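Long-range contact in GTN Reductase (Agrobacterium tumefaciens, PDB 5N6G), which probably reduces activated carbon-carbon double bonds with a bound flavin mononucleotide, as an ene-reductase of the Old Yellow Enzyme family: residues A[240-254]-A[279-293]. Sequence-based numbering, arbitrary orientation.
Sequences IFEADPQPLYNYVVE and QGDKPFDYASFKAAY
The side-chain amide of Gln246 pairs with the backbone of Asp285 just before helix 286-295. Its OE1 accepts from Asp285 N at 2.8 Å, in the carbonyl plane and on a lone pair, while NE2 donates to Asp285 O at 3.1 Å. A water that also donates to Pro283 O gives OE1 a second donor. A bend at chi2 (87°) folds this amide over one face of the Phe284 ring, the two planes 16° apart. NE2 also donates to Asn250 OD1, one turn further along helix 245-256, and Asn250 ND2 in turn donates to Ser288 OG at 3.2 Å. Asp285 itself N-caps its helix, OD1 taking Ser288 N from above the carboxylate plane.

Beyond these polar bonds, segments 245-254 and 286-293 run in the same general direction, crossing at -28° with a closest axis approach of 7.9 Å. Phe289 is a knob among Gln246, Tyr249, Asn250 and Val253; its CE1 lies 3.4 Å from Val253 CG1, and its rim faces Tyr249 O. Val253 CG2 meets Ala292 CB at 3.8 Å. Inward, Phe289 rests on Val266 and Tyr293 on Ile264, both of strand 263-267 of the TIM barrel.

At the other end, the extended Gln279 side chain bonds to the backbone of 240-242: NE2 donates to Ile240 O in its carbonyl plane (3.0 Å), and OE1 accepts Glu242 N from above its own plane. Glu242 OE1 forms a salt bridge with Arg207 and a hydrogen bond with Ser191.

Gln246 thus ties the first turn of helix 245-256 to the residue before helix 286-295, and Gln279 joins the two loops leading up to these helices; each amide uses both donor and acceptor ends on main-chain groups, which fixes its rotation.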
loop_
_atom_site.group_PDB
_atom_site.type_symbol
_atom_site.label_atom_id
_atom_site.label_comp_id
_atom_site.label_asym_id
_atom_site.label_seq_id
_atom_site.Cartn_x
_atom_site.Cartn_y
_atom_site.Cartn_z
ATOM N N ILE A 240 -9.765 6.716 11.406
ATOM C CA ILE A 240 -8.848 6.199 12.418
ATOM C C ILE A 240 -8.172 7.367 13.126
ATOM O O ILE A 240 -8.078 8.478 12.577
ATOM C CB ILE A 240 -7.829 5.232 11.771
ATOM C CG1 ILE A 240 -7.288 4.255 12.797
ATOM C CG2 ILE A 240 -6.704 5.981 11.070
ATOM C CD1 ILE A 240 -6.771 2.982 12.174
ATOM N N PHE A 241 -7.788 7.151 14.386
ATOM C CA PHE A 241 -7.196 8.204 15.214
ATOM C C PHE A 241 -6.157 7.612 16.158
ATOM O O PHE A 241 -6.377 6.566 16.764
ATOM C CB PHE A 241 -8.268 8.953 16.027
ATOM C CG PHE A 241 -7.724 9.922 17.043
ATOM C CD1 PHE A 241 -7.444 11.244 16.705
ATOM C CD2 PHE A 241 -7.530 9.526 18.357
ATOM C CE1 PHE A 241 -6.948 12.140 17.674
ATOM C CE2 PHE A 241 -7.048 10.406 19.301
ATOM C CZ PHE A 241 -6.756 11.725 18.945
ATOM N N GLU A 242 -5.031 8.303 16.303
ATOM C CA GLU A 242 -4.001 7.940 17.273
ATOM C C GLU A 242 -3.469 9.238 17.861
ATOM O O GLU A 242 -2.999 10.093 17.112
ATOM C CB GLU A 242 -2.854 7.154 16.620
ATOM C CG GLU A 242 -1.620 7.006 17.475
ATOM C CD GLU A 242 -1.890 6.291 18.780
ATOM O OE1 GLU A 242 -2.490 5.193 18.715
ATOM O OE2 GLU A 242 -1.540 6.838 19.870
ATOM N N ALA A 243 -3.537 9.388 19.183
ATOM C CA ALA A 243 -3.152 10.653 19.796
ATOM C C ALA A 243 -1.646 10.797 19.982
ATOM O O ALA A 243 -1.160 11.931 20.106
ATOM C CB ALA A 243 -3.837 10.798 21.154
ATOM N N ASP A 244 -0.905 9.692 20.021
ATOM C CA ASP A 244 0.520 9.716 20.368
ATOM C C ASP A 244 1.286 8.823 19.403
ATOM O O ASP A 244 1.844 7.786 19.775
ATOM C CB ASP A 244 0.714 9.303 21.820
ATOM C CG ASP A 244 0.219 10.373 22.780
ATOM O OD1 ASP A 244 0.861 11.442 22.834
ATOM O OD2 ASP A 244 -0.827 10.160 23.447
ATOM N N PRO A 245 1.330 9.210 18.130
ATOM C CA PRO A 245 1.984 8.359 17.131
ATOM C C PRO A 245 3.490 8.234 17.288
ATOM O O PRO A 245 4.048 7.232 16.825
ATOM C CB PRO A 245 1.627 9.055 15.806
ATOM C CG PRO A 245 1.396 10.460 16.192
ATOM C CD PRO A 245 0.706 10.382 17.512
ATOM N N GLN A 246 4.193 9.197 17.892
ATOM C CA GLN A 246 5.656 9.102 17.822
ATOM C C GLN A 246 6.200 7.892 18.569
ATOM O O GLN A 246 7.015 7.147 17.990
ATOM C CB GLN A 246 6.312 10.392 18.325
ATOM C CG GLN A 246 7.782 10.456 17.919
ATOM C CD GLN A 246 7.971 11.060 16.548
ATOM O OE1 GLN A 246 7.510 12.169 16.297
ATOM N NE2 GLN A 246 8.698 10.368 15.663
ATOM N N PRO A 247 5.852 7.646 19.829
ATOM C CA PRO A 247 6.422 6.458 20.492
ATOM C C PRO A 247 5.990 5.166 19.838
ATOM O O PRO A 247 6.763 4.196 19.807
ATOM C CB PRO A 247 5.926 6.573 21.947
ATOM C CG PRO A 247 4.844 7.592 21.923
ATOM C CD PRO A 247 5.094 8.506 20.760
ATOM N N LEU A 248 4.761 5.142 19.309
ATOM C CA LEU A 248 4.224 3.962 18.656
ATOM C C LEU A 248 5.015 3.634 17.412
ATOM O O LEU A 248 5.505 2.501 17.244
ATOM C CB LEU A 248 2.771 4.233 18.281
ATOM C CG LEU A 248 1.989 3.162 17.526
ATOM C CD1 LEU A 248 1.840 1.877 18.337
ATOM C CD2 LEU A 248 0.638 3.756 17.116
ATOM N N TYR A 249 5.129 4.618 16.521
ATOM C CA TYR A 249 5.762 4.393 15.229
ATOM C C TYR A 249 7.280 4.311 15.337
ATOM O O TYR A 249 7.897 3.540 14.600
ATOM C CB TYR A 249 5.312 5.474 14.249
ATOM C CG TYR A 249 4.023 5.066 13.598
ATOM C CD1 TYR A 249 4.021 4.290 12.437
ATOM C CD2 TYR A 249 2.808 5.375 14.185
ATOM C CE1 TYR A 249 2.842 3.895 11.850
ATOM C CE2 TYR A 249 1.625 4.965 13.624
ATOM C CZ TYR A 249 1.643 4.227 12.462
ATOM O OH TYR A 249 0.447 3.835 11.936
ATOM N N ASN A 250 7.898 5.039 16.269
ATOM C CA ASN A 250 9.323 4.842 16.490
ATOM C C ASN A 250 9.591 3.422 16.950
ATOM O O ASN A 250 10.550 2.801 16.500
ATOM C CB ASN A 250 9.863 5.860 17.486
ATOM C CG ASN A 250 10.133 7.240 16.847
ATOM O OD1 ASN A 250 9.588 7.584 15.782
ATOM N ND2 ASN A 250 10.967 8.030 17.510
ATOM N N TYR A 251 8.735 2.873 17.816
ATOM C CA TYR A 251 8.896 1.482 18.233
ATOM C C TYR A 251 8.762 0.545 17.043
ATOM O O TYR A 251 9.564 -0.379 16.876
ATOM C CB TYR A 251 7.874 1.117 19.312
ATOM C CG TYR A 251 7.878 -0.360 19.647
ATOM C CD1 TYR A 251 8.765 -0.873 20.573
ATOM C CD2 TYR A 251 7.006 -1.229 19.022
ATOM C CE1 TYR A 251 8.782 -2.231 20.858
ATOM C CE2 TYR A 251 7.023 -2.560 19.282
ATOM C CZ TYR A 251 7.906 -3.064 20.204
ATOM O OH TYR A 251 7.941 -4.426 20.496
ATOM N N VAL A 252 7.738 0.757 16.217
ATOM C CA VAL A 252 7.508 -0.113 15.063
ATOM C C VAL A 252 8.750 -0.163 14.185
ATOM O O VAL A 252 9.229 -1.247 13.825
ATOM C CB VAL A 252 6.277 0.353 14.269
ATOM C CG1 VAL A 252 6.233 -0.294 12.895
ATOM C CG2 VAL A 252 5.015 0.001 15.069
ATOM N N VAL A 253 9.284 1.005 13.812
ATOM C CA VAL A 253 10.411 0.954 12.877
ATOM C C VAL A 253 11.701 0.523 13.559
ATOM O O VAL A 253 12.581 -0.034 12.896
ATOM C CB VAL A 253 10.657 2.262 12.101
ATOM C CG1 VAL A 253 9.630 2.460 11.061
ATOM C CG2 VAL A 253 10.849 3.467 13.027
ATOM N N GLU A 254 11.855 0.736 14.871
ATOM C CA GLU A 254 12.979 0.136 15.568
ATOM C C GLU A 254 12.954 -1.379 15.398
ATOM O O GLU A 254 13.984 -2.003 15.142
ATOM C CB GLU A 254 12.928 0.526 17.043
ATOM C CG GLU A 254 14.010 -0.070 17.878
ATOM C CD GLU A 254 13.630 -0.175 19.347
ATOM O OE1 GLU A 254 12.594 0.406 19.752
ATOM O OE2 GLU A 254 14.361 -0.861 20.093
ATOM N N GLN A 279 -2.927 14.732 14.349
ATOM C CA GLN A 279 -4.151 14.448 15.081
ATOM C C GLN A 279 -4.039 14.779 16.552
ATOM O O GLN A 279 -4.963 15.351 17.121
ATOM C CB GLN A 279 -4.511 12.968 14.933
ATOM C CG GLN A 279 -4.764 12.543 13.525
ATOM C CD GLN A 279 -5.315 11.119 13.435
ATOM O OE1 GLN A 279 -4.701 10.181 13.895
ATOM N NE2 GLN A 279 -6.494 10.978 12.825
ATOM N N GLY A 280 -2.943 14.393 17.184
ATOM C CA GLY A 280 -2.727 14.690 18.579
ATOM C C GLY A 280 -2.107 16.060 18.785
ATOM O O GLY A 280 -2.085 16.921 17.902
ATOM N N ASP A 281 -1.624 16.264 20.003
ATOM C CA ASP A 281 -1.091 17.554 20.397
ATOM C C ASP A 281 0.273 17.853 19.787
ATOM O O ASP A 281 0.601 19.029 19.592
ATOM C CB ASP A 281 -0.988 17.608 21.920
ATOM C CG ASP A 281 -0.901 19.006 22.439
ATOM O OD1 ASP A 281 -1.663 19.859 21.946
ATOM O OD2 ASP A 281 -0.101 19.257 23.372
ATOM N N LYS A 282 1.102 16.818 19.524
ATOM C CA LYS A 282 2.477 17.048 19.084
ATOM C C LYS A 282 2.625 16.799 17.588
ATOM O O LYS A 282 2.156 15.769 17.085
ATOM C CB LYS A 282 3.434 16.131 19.844
ATOM C CG LYS A 282 3.520 16.455 21.339
ATOM C CD LYS A 282 4.353 15.422 22.087
ATOM C CE LYS A 282 4.412 15.712 23.582
ATOM N NZ LYS A 282 5.199 14.674 24.312
ATOM N N PRO A 283 3.307 17.664 16.848
ATOM C CA PRO A 283 3.630 17.338 15.456
ATOM C C PRO A 283 4.550 16.127 15.389
ATOM O O PRO A 283 5.426 15.948 16.237
ATOM C CB PRO A 283 4.335 18.601 14.946
ATOM C CG PRO A 283 4.086 19.653 15.970
ATOM C CD PRO A 283 3.860 18.960 17.261
ATOM N N PHE A 284 4.346 15.299 14.371
ATOM C CA PHE A 284 5.170 14.118 14.160
ATOM C C PHE A 284 6.512 14.543 13.581
ATOM O O PHE A 284 6.574 15.397 12.692
ATOM C CB PHE A 284 4.474 13.138 13.211
ATOM C CG PHE A 284 5.102 11.775 13.163
ATOM C CD1 PHE A 284 4.795 10.828 14.110
ATOM C CD2 PHE A 284 5.973 11.430 12.149
ATOM C CE1 PHE A 284 5.365 9.571 14.081
ATOM C CE2 PHE A 284 6.545 10.163 12.099
ATOM C CZ PHE A 284 6.233 9.229 13.065
ATOM N N ASP A 285 7.583 13.932 14.092
ATOM C CA ASP A 285 8.956 14.225 13.679
ATOM C C ASP A 285 9.401 13.089 12.752
ATOM O O ASP A 285 9.739 11.995 13.209
ATOM C CB ASP A 285 9.829 14.367 14.922
ATOM C CG ASP A 285 11.252 14.773 14.608
ATOM O OD1 ASP A 285 11.725 14.575 13.462
ATOM O OD2 ASP A 285 11.905 15.268 15.548
ATOM N N TYR A 286 9.373 13.336 11.438
ATOM C CA TYR A 286 9.723 12.288 10.484
ATOM C C TYR A 286 11.224 11.995 10.467
ATOM O O TYR A 286 11.617 10.871 10.141
ATOM C CB TYR A 286 9.235 12.675 9.091
ATOM C CG TYR A 286 7.730 12.679 9.015
ATOM C CD1 TYR A 286 7.039 11.541 8.655
ATOM C CD2 TYR A 286 6.999 13.813 9.373
ATOM C CE1 TYR A 286 5.641 11.523 8.616
ATOM C CE2 TYR A 286 5.604 13.796 9.341
ATOM C CZ TYR A 286 4.946 12.665 8.955
ATOM O OH TYR A 286 3.555 12.670 8.923
ATOM N N ALA A 287 12.067 12.969 10.805
ATOM C CA ALA A 287 13.502 12.692 10.948
ATOM C C ALA A 287 13.783 11.754 12.118
ATOM O O ALA A 287 14.658 10.883 12.026
ATOM C CB ALA A 287 14.266 13.996 11.126
ATOM N N SER A 288 13.094 11.954 13.246
ATOM C CA SER A 288 13.263 11.086 14.410
ATOM C C SER A 288 12.803 9.672 14.088
ATOM O O SER A 288 13.416 8.676 14.508
ATOM C CB SER A 288 12.455 11.661 15.581
ATOM O OG SER A 288 12.390 10.754 16.670
ATOM N N PHE A 289 11.712 9.581 13.339
ATOM C CA PHE A 289 11.158 8.311 12.887
ATOM C C PHE A 289 12.150 7.561 12.007
ATOM O O PHE A 289 12.432 6.372 12.234
ATOM C CB PHE A 289 9.846 8.632 12.158
ATOM C CG PHE A 289 9.130 7.475 11.547
ATOM C CD1 PHE A 289 8.735 6.369 12.295
ATOM C CD2 PHE A 289 8.780 7.519 10.202
ATOM C CE1 PHE A 289 8.033 5.335 11.705
ATOM C CE2 PHE A 289 8.088 6.493 9.611
ATOM C CZ PHE A 289 7.711 5.399 10.358
ATOM N N LYS A 290 12.716 8.246 11.007
ATOM C CA LYS A 290 13.718 7.610 10.163
ATOM C C LYS A 290 14.948 7.225 10.967
ATOM O O LYS A 290 15.532 6.155 10.743
ATOM C CB LYS A 290 14.127 8.533 9.019
ATOM C CG LYS A 290 15.117 7.880 8.070
ATOM C CD LYS A 290 15.464 8.800 6.924
ATOM C CE LYS A 290 16.380 8.085 5.935
ATOM N NZ LYS A 290 17.018 9.025 4.985
ATOM N N ALA A 291 15.358 8.075 11.913
ATOM C CA ALA A 291 16.523 7.734 12.726
ATOM C C ALA A 291 16.270 6.511 13.589
ATOM O O ALA A 291 17.203 5.740 13.849
ATOM C CB ALA A 291 16.934 8.910 13.600
ATOM N N ALA A 292 15.020 6.299 14.032
ATOM C CA ALA A 292 14.724 5.110 14.834
ATOM C C ALA A 292 14.942 3.849 14.007
ATOM O O ALA A 292 15.410 2.828 14.517
ATOM C CB ALA A 292 13.294 5.173 15.346
ATOM N N TYR A 293 14.618 3.919 12.721
ATOM C CA TYR A 293 14.846 2.788 11.836
ATOM C C TYR A 293 16.338 2.587 11.602
ATOM O O TYR A 293 16.861 1.475 11.762
ATOM C CB TYR A 293 14.123 3.014 10.512
ATOM C CG TYR A 293 14.303 1.908 9.506
ATOM C CD1 TYR A 293 13.792 0.624 9.740
ATOM C CD2 TYR A 293 14.951 2.139 8.317
ATOM C CE1 TYR A 293 13.944 -0.376 8.817
ATOM C CE2 TYR A 293 15.106 1.127 7.371
ATOM C CZ TYR A 293 14.599 -0.123 7.632
ATOM O OH TYR A 293 14.772 -1.129 6.701
HETATM O O HOH W 1 0.850 13.753 19.866
HETATM O O HOH W 2 6.665 13.996 17.985
#